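Local coordinates for protein BauA (Acinetobacter baumannii, PDB 6H7F) that probably takes up ferric siderophore of the acinetobactin type through the outer membrane, as a TonB-dependent receptor with a plugged beta-barrel, at residues A[308-313]-A[344-349]; A[338-343]-A[406-411]. All coordinates share one frame; numbering follows the deposited sequence.

Both contacts use the long barrel strand 331-358, at successive places along it. Contact 1 lies nearer the centre of the chain, where that strand pairs with strand 302-318. Its inner residues are buried against the plug, while those on its outer face are partly or fully exposed, two of them touching detergent. Contact 2 lies further out, at the siderophore-binding end, where residues 338-343 meet a loop instead of a strand. The chemistry follows place: a full backbone ladder and a buried lysine in contact 1, a glutamine amide and a few apolar groups in contact 2. The two adjoin, with a probable hydrogen bond from Val343 N to Thr313 O, 3.0 Å.

Contact 1: residues A[308-313]-A[344-349]. With C8E ((hydroxyethyloxy)tri(ethyloxy)octane), chain H.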
# COMPACT_ATOMS: atom_id res chain seq x y z
N TYR A 308 -10.20 30.25 38.79
CA TYR A 308 -9.01 29.80 39.46
C TYR A 308 -8.75 28.35 39.04
O TYR A 308 -9.68 27.54 38.92
CB TYR A 308 -9.14 29.92 40.99
CG TYR A 308 -7.96 29.36 41.74
CD1 TYR A 308 -6.82 30.13 41.95
CD2 TYR A 308 -7.93 28.04 42.17
CE1 TYR A 308 -5.71 29.61 42.61
CE2 TYR A 308 -6.83 27.51 42.83
CZ TYR A 308 -5.72 28.30 43.05
OH TYR A 308 -4.62 27.81 43.70
N GLY A 309 -7.47 28.03 38.87
CA GLY A 309 -7.07 26.68 38.58
C GLY A 309 -5.64 26.39 38.99
O GLY A 309 -4.86 27.33 39.30
N GLN A 310 -5.30 25.10 38.97
CA GLN A 310 -3.95 24.62 39.14
C GLN A 310 -3.72 23.32 38.37
O GLN A 310 -4.67 22.63 37.96
CB GLN A 310 -3.62 24.43 40.62
CG GLN A 310 -4.74 23.81 41.44
CD GLN A 310 -4.39 23.86 42.91
OE1 GLN A 310 -4.18 24.93 43.48
NE2 GLN A 310 -4.27 22.69 43.51
N SER A 311 -2.45 23.00 38.16
CA SER A 311 -2.03 21.81 37.44
C SER A 311 -0.63 21.43 37.91
O SER A 311 0.10 22.26 38.42
CB SER A 311 -2.06 22.02 35.95
OG SER A 311 -1.03 22.92 35.54
N THR A 312 -0.29 20.16 37.70
CA THR A 312 1.04 19.65 37.89
C THR A 312 1.44 18.89 36.63
O THR A 312 0.61 18.26 35.97
CB THR A 312 1.13 18.75 39.14
OG1 THR A 312 0.22 17.66 38.97
CG2 THR A 312 0.82 19.50 40.42
N THR A 313 2.73 18.97 36.32
CA THR A 313 3.35 18.26 35.25
C THR A 313 4.55 17.51 35.82
O THR A 313 5.37 18.11 36.52
CB THR A 313 3.78 19.24 34.14
OG1 THR A 313 2.60 19.77 33.55
CG2 THR A 313 4.64 18.59 33.08
N ASP A 344 4.65 22.77 39.45
CA ASP A 344 3.36 23.07 40.11
C ASP A 344 2.92 24.47 39.69
O ASP A 344 3.65 25.46 39.89
CB ASP A 344 3.47 23.05 41.65
CG ASP A 344 3.60 21.66 42.25
OD1 ASP A 344 2.87 20.76 41.80
OD2 ASP A 344 4.43 21.49 43.17
N LYS A 345 1.70 24.55 39.15
CA LYS A 345 1.20 25.75 38.52
C LYS A 345 -0.08 26.20 39.24
O LYS A 345 -0.91 25.37 39.62
CB LYS A 345 0.92 25.48 37.03
CG LYS A 345 2.16 25.27 36.17
CD LYS A 345 1.91 24.52 34.87
CE LYS A 345 2.05 23.02 35.04
NZ LYS A 345 1.19 22.29 34.08
N LYS A 346 -0.25 27.53 39.35
CA LYS A 346 -1.51 28.13 39.77
C LYS A 346 -1.82 29.32 38.86
O LYS A 346 -0.91 30.04 38.45
CB LYS A 346 -1.44 28.66 41.21
CG LYS A 346 -1.23 27.64 42.31
CD LYS A 346 -0.87 28.31 43.64
CE LYS A 346 -0.97 27.40 44.84
NZ LYS A 346 -0.04 26.25 44.73
N SER A 347 -3.10 29.55 38.61
CA SER A 347 -3.56 30.48 37.61
C SER A 347 -4.90 31.09 38.05
O SER A 347 -5.74 30.40 38.56
CB SER A 347 -3.71 29.76 36.29
OG SER A 347 -3.85 30.68 35.24
N ALA A 348 -5.09 32.38 37.79
CA ALA A 348 -6.35 33.05 38.13
C ALA A 348 -6.62 34.17 37.13
O ALA A 348 -5.70 34.76 36.58
CB ALA A 348 -6.30 33.59 39.54
N ASP A 349 -7.91 34.39 36.90
CA ASP A 349 -8.41 35.46 36.07
C ASP A 349 -9.76 35.89 36.67
O ASP A 349 -10.67 35.08 36.78
CB ASP A 349 -8.50 34.98 34.62
CG ASP A 349 -9.10 35.98 33.64
OD1 ASP A 349 -9.38 37.13 34.05
OD2 ASP A 349 -9.30 35.59 32.49
C1 C8E H . -10.45 13.64 37.89
C2 C8E H . -9.01 13.56 38.33
C3 C8E H . -8.74 14.53 39.49
C4 C8E H . -7.30 15.08 39.50
C5 C8E H . -7.26 16.58 39.80
C6 C8E H . -5.95 17.01 40.48
C7 C8E H . -5.82 18.54 40.62
C8 C8E H . -4.37 19.02 40.38
O9 C8E H . -3.96 19.93 41.40
C10 C8E H . -2.56 19.88 41.73
C11 C8E H . -2.27 20.08 43.23
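Tyr308 to Thr312 run antiparallel to Asp344 to Ala348, with strand axes 4.7 Å apart at 163°, and backbone hydrogen bonds join Gly309 to Ser347 and Ser311 to Lys345 in both directions. On the face carrying Ser311, Lys345 and Ser347, Lys345 spans the two strands. Its chain bends midway (chi3 -89°) and crosses to the neighbouring strand, so that NZ donates to two hydroxyls: Ser311 OG at 2.7 Å and Thr313 OG1 at 2.9 Å. Each hydroxyl has a further partner, Ser311 OG the carbonyl of Gly123 and Thr313 OG1 the carboxylate of Asp287, whose charge would be expected to suit the nearby ammonium. This is a neighbouring-strand pair in the transmembrane barrel of a TonB-dependent receptor, and that face looks inward: Gly123 and Phe122, whose O is bonded to Ser347 OG, belong to the plug. The other face looks outward. There Tyr308, its CG anti to the backbone N (chi1 175°), lays its ring along the sheet until OH donates to Gln310 OE1 at 2.9 Å, in the carbonyl plane. This bond helps to set the turn of the amide, whose NE2 faces the detergent C8E and makes a weak hydrogen bond to O9. Across the strands, Lys346 runs alongside the tyrosine, with CG 3.7 Å from Tyr308 OH, and Ala348 CB sits at the ring edge, 4.2 Å from Tyr308 CD1. Thr312 also faces the detergent, with its CG2 3.6 Å from C8E C10.

Contact 2: residues A[338-343]-A[406-411]; sequences QLAFDV and PEFTPP. With FV8 ((4~{S},5~{R})-2-[2,3-bis(oxidanyl)phenyl]-~{N}-[2-(1~{H}-imidazol-4-yl)ethyl]-5-methyl-~{N}-oxidanyl-4,5-dihydro-1,3-oxazole-4-carboxamide), chain E.
One side-chain amide, that of Gln338, grips the loop backbone at two points, taking the N-H of Thr409 and giving its own to the carbonyl of Glu407. Gln338 NE2 reaches Glu407 O at 2.9 Å, an almost straight bond (171°) with the oxygen lying in the plane of the glutamine amide, although the donor stands well above the carbonyl plane of Glu407. The return bond, Thr409 N to Gln338 OE1, is longer at 3.2 Å. Together they fix the amide's orientation, since a flip would set its NH2 against the Thr409 N-H, and Asn318 OD1 takes a second bond from NE2. The glutamine reaches the loop as an extended chain beyond CG, sliding past Phe408 in the opposite direction, with the amide and ring planes 43° apart. Pro410 covers one face of that ring, its CD 3.7 Å above the plane and over the centre. Leu339 O lies at the ring edge, 3.5 Å from Phe408 CZ, and Ala340 CB packs against the same CZ at 4.0 Å. Leu339 turns its side chain the other way, to the siderophore, where CD2 comes within 3.4 Å of FV8 CAI; its side chain is also about 4 Å, at nearest, from the bound iron(III). The strand thus has the loop on one side and the siderophore pocket on the other, and Tyr315 OH, on adjoining strand 302-318, and Arg256 NH1 also bond the ligand. Strand 331-358 is hydrogen-bonded here to strands 302-318 and 361-381, while the loop leads from strand 391-394 into strand 412-431.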
# COMPACT_ATOMS: atom_id res chain seq x y z
N GLN A 338 19.44 12.70 29.88
CA GLN A 338 18.26 12.43 30.69
C GLN A 338 17.78 13.74 31.29
O GLN A 338 18.58 14.62 31.66
CB GLN A 338 18.56 11.42 31.80
CG GLN A 338 19.10 10.09 31.28
CD GLN A 338 19.35 9.07 32.36
OE1 GLN A 338 19.44 9.40 33.55
NE2 GLN A 338 19.46 7.82 31.96
N LEU A 339 16.46 13.86 31.39
CA LEU A 339 15.83 15.01 32.01
C LEU A 339 14.58 14.54 32.76
O LEU A 339 13.81 13.69 32.27
CB LEU A 339 15.49 16.02 30.92
CG LEU A 339 14.78 17.29 31.38
CD1 LEU A 339 15.69 18.16 32.25
CD2 LEU A 339 14.28 18.09 30.18
N ALA A 340 14.41 15.09 33.97
CA ALA A 340 13.14 15.07 34.67
C ALA A 340 12.85 16.47 35.19
O ALA A 340 13.76 17.16 35.64
CB ALA A 340 13.18 14.06 35.78
N PHE A 341 11.60 16.90 35.09
CA PHE A 341 11.21 18.10 35.75
C PHE A 341 9.78 17.95 36.25
O PHE A 341 8.96 17.22 35.67
CB PHE A 341 11.46 19.32 34.86
CG PHE A 341 10.65 19.43 33.59
CD1 PHE A 341 9.35 19.90 33.61
CD2 PHE A 341 11.23 19.14 32.37
CE1 PHE A 341 8.63 20.03 32.43
CE2 PHE A 341 10.51 19.28 31.18
CZ PHE A 341 9.21 19.73 31.21
N ASP A 342 9.54 18.60 37.40
CA ASP A 342 8.24 18.67 38.09
C ASP A 342 7.87 20.13 38.22
O ASP A 342 8.69 20.94 38.64
CB ASP A 342 8.29 18.03 39.49
CG ASP A 342 8.75 16.58 39.48
OD1 ASP A 342 8.30 15.84 38.58
OD2 ASP A 342 9.55 16.21 40.36
N VAL A 343 6.65 20.47 37.81
CA VAL A 343 6.22 21.83 37.87
C VAL A 343 4.81 21.88 38.46
O VAL A 343 3.97 21.06 38.13
CB VAL A 343 6.38 22.54 36.50
CG1 VAL A 343 6.06 21.64 35.34
CG2 VAL A 343 5.58 23.83 36.42
N PRO A 406 20.74 3.19 29.53
CA PRO A 406 21.19 3.66 30.84
C PRO A 406 20.04 3.75 31.86
O PRO A 406 18.95 4.16 31.51
CB PRO A 406 21.78 5.05 30.54
CG PRO A 406 21.11 5.49 29.25
CD PRO A 406 20.81 4.22 28.49
N GLU A 407 20.32 3.35 33.10
CA GLU A 407 19.41 3.55 34.21
C GLU A 407 19.07 5.04 34.31
O GLU A 407 19.93 5.91 34.11
CB GLU A 407 20.04 3.03 35.51
CG GLU A 407 19.62 1.62 35.88
CD GLU A 407 19.92 1.23 37.32
OE1 GLU A 407 20.06 2.15 38.17
OE2 GLU A 407 20.01 0.01 37.59
N PHE A 408 17.81 5.31 34.67
CA PHE A 408 17.30 6.66 34.83
C PHE A 408 17.62 7.18 36.24
O PHE A 408 16.89 6.88 37.17
CB PHE A 408 15.79 6.68 34.60
CG PHE A 408 15.22 8.06 34.39
CD1 PHE A 408 15.60 8.83 33.30
CD2 PHE A 408 14.30 8.58 35.29
CE1 PHE A 408 15.06 10.10 33.10
CE2 PHE A 408 13.77 9.86 35.10
CZ PHE A 408 14.16 10.61 34.00
N THR A 409 18.68 8.00 36.36
CA THR A 409 19.13 8.50 37.68
C THR A 409 19.53 9.97 37.61
O THR A 409 20.56 10.36 38.16
CB THR A 409 20.34 7.69 38.19
OG1 THR A 409 21.40 7.87 37.25
CG2 THR A 409 20.04 6.21 38.35
N PRO A 410 18.77 10.84 36.92
CA PRO A 410 19.21 12.21 36.70
C PRO A 410 19.31 12.94 38.03
O PRO A 410 18.38 12.89 38.84
CB PRO A 410 18.12 12.80 35.79
CG PRO A 410 16.90 11.99 36.14
CD PRO A 410 17.43 10.58 36.37
N PRO A 411 20.44 13.61 38.32
CA PRO A 411 20.60 14.34 39.57
C PRO A 411 19.95 15.73 39.50
O PRO A 411 19.82 16.30 38.41
CB PRO A 411 22.12 14.46 39.70
CG PRO A 411 22.59 14.58 38.25
CD PRO A 411 21.64 13.70 37.46
CAJ FV8 E . 12.94 21.13 28.64
NAN FV8 E . 13.86 21.53 29.51
CAI FV8 E . 15.08 21.20 28.98
NAO FV8 E . 14.92 20.59 27.75
CAT FV8 E . 13.59 20.58 27.58
CAK FV8 E . 12.87 20.02 26.37
CAL FV8 E . 12.96 18.48 26.36
NAY FV8 E . 14.36 18.10 26.27
OAE FV8 E . 15.23 18.93 25.61
C FV8 E . 14.81 16.96 26.77
O FV8 E . 14.05 16.15 27.36
CA FV8 E . 16.22 16.83 26.64
N FV8 E . 16.90 17.96 27.34
CB FV8 E . 16.78 15.60 27.33
CG2 FV8 E . 17.68 14.76 26.39
OG1 FV8 E . 17.65 16.10 28.35
CAR FV8 E . 17.73 17.46 28.28
CAV FV8 E . 18.44 18.19 29.17
CAH FV8 E . 19.15 17.52 30.18
CAF FV8 E . 19.90 18.24 31.12
CAG FV8 E . 19.92 19.65 31.09
CAS FV8 E . 19.20 20.31 30.10
OAC FV8 E . 19.17 21.67 29.98
CAU FV8 E . 18.46 19.57 29.17
OAD FV8 E . 17.79 20.22 28.21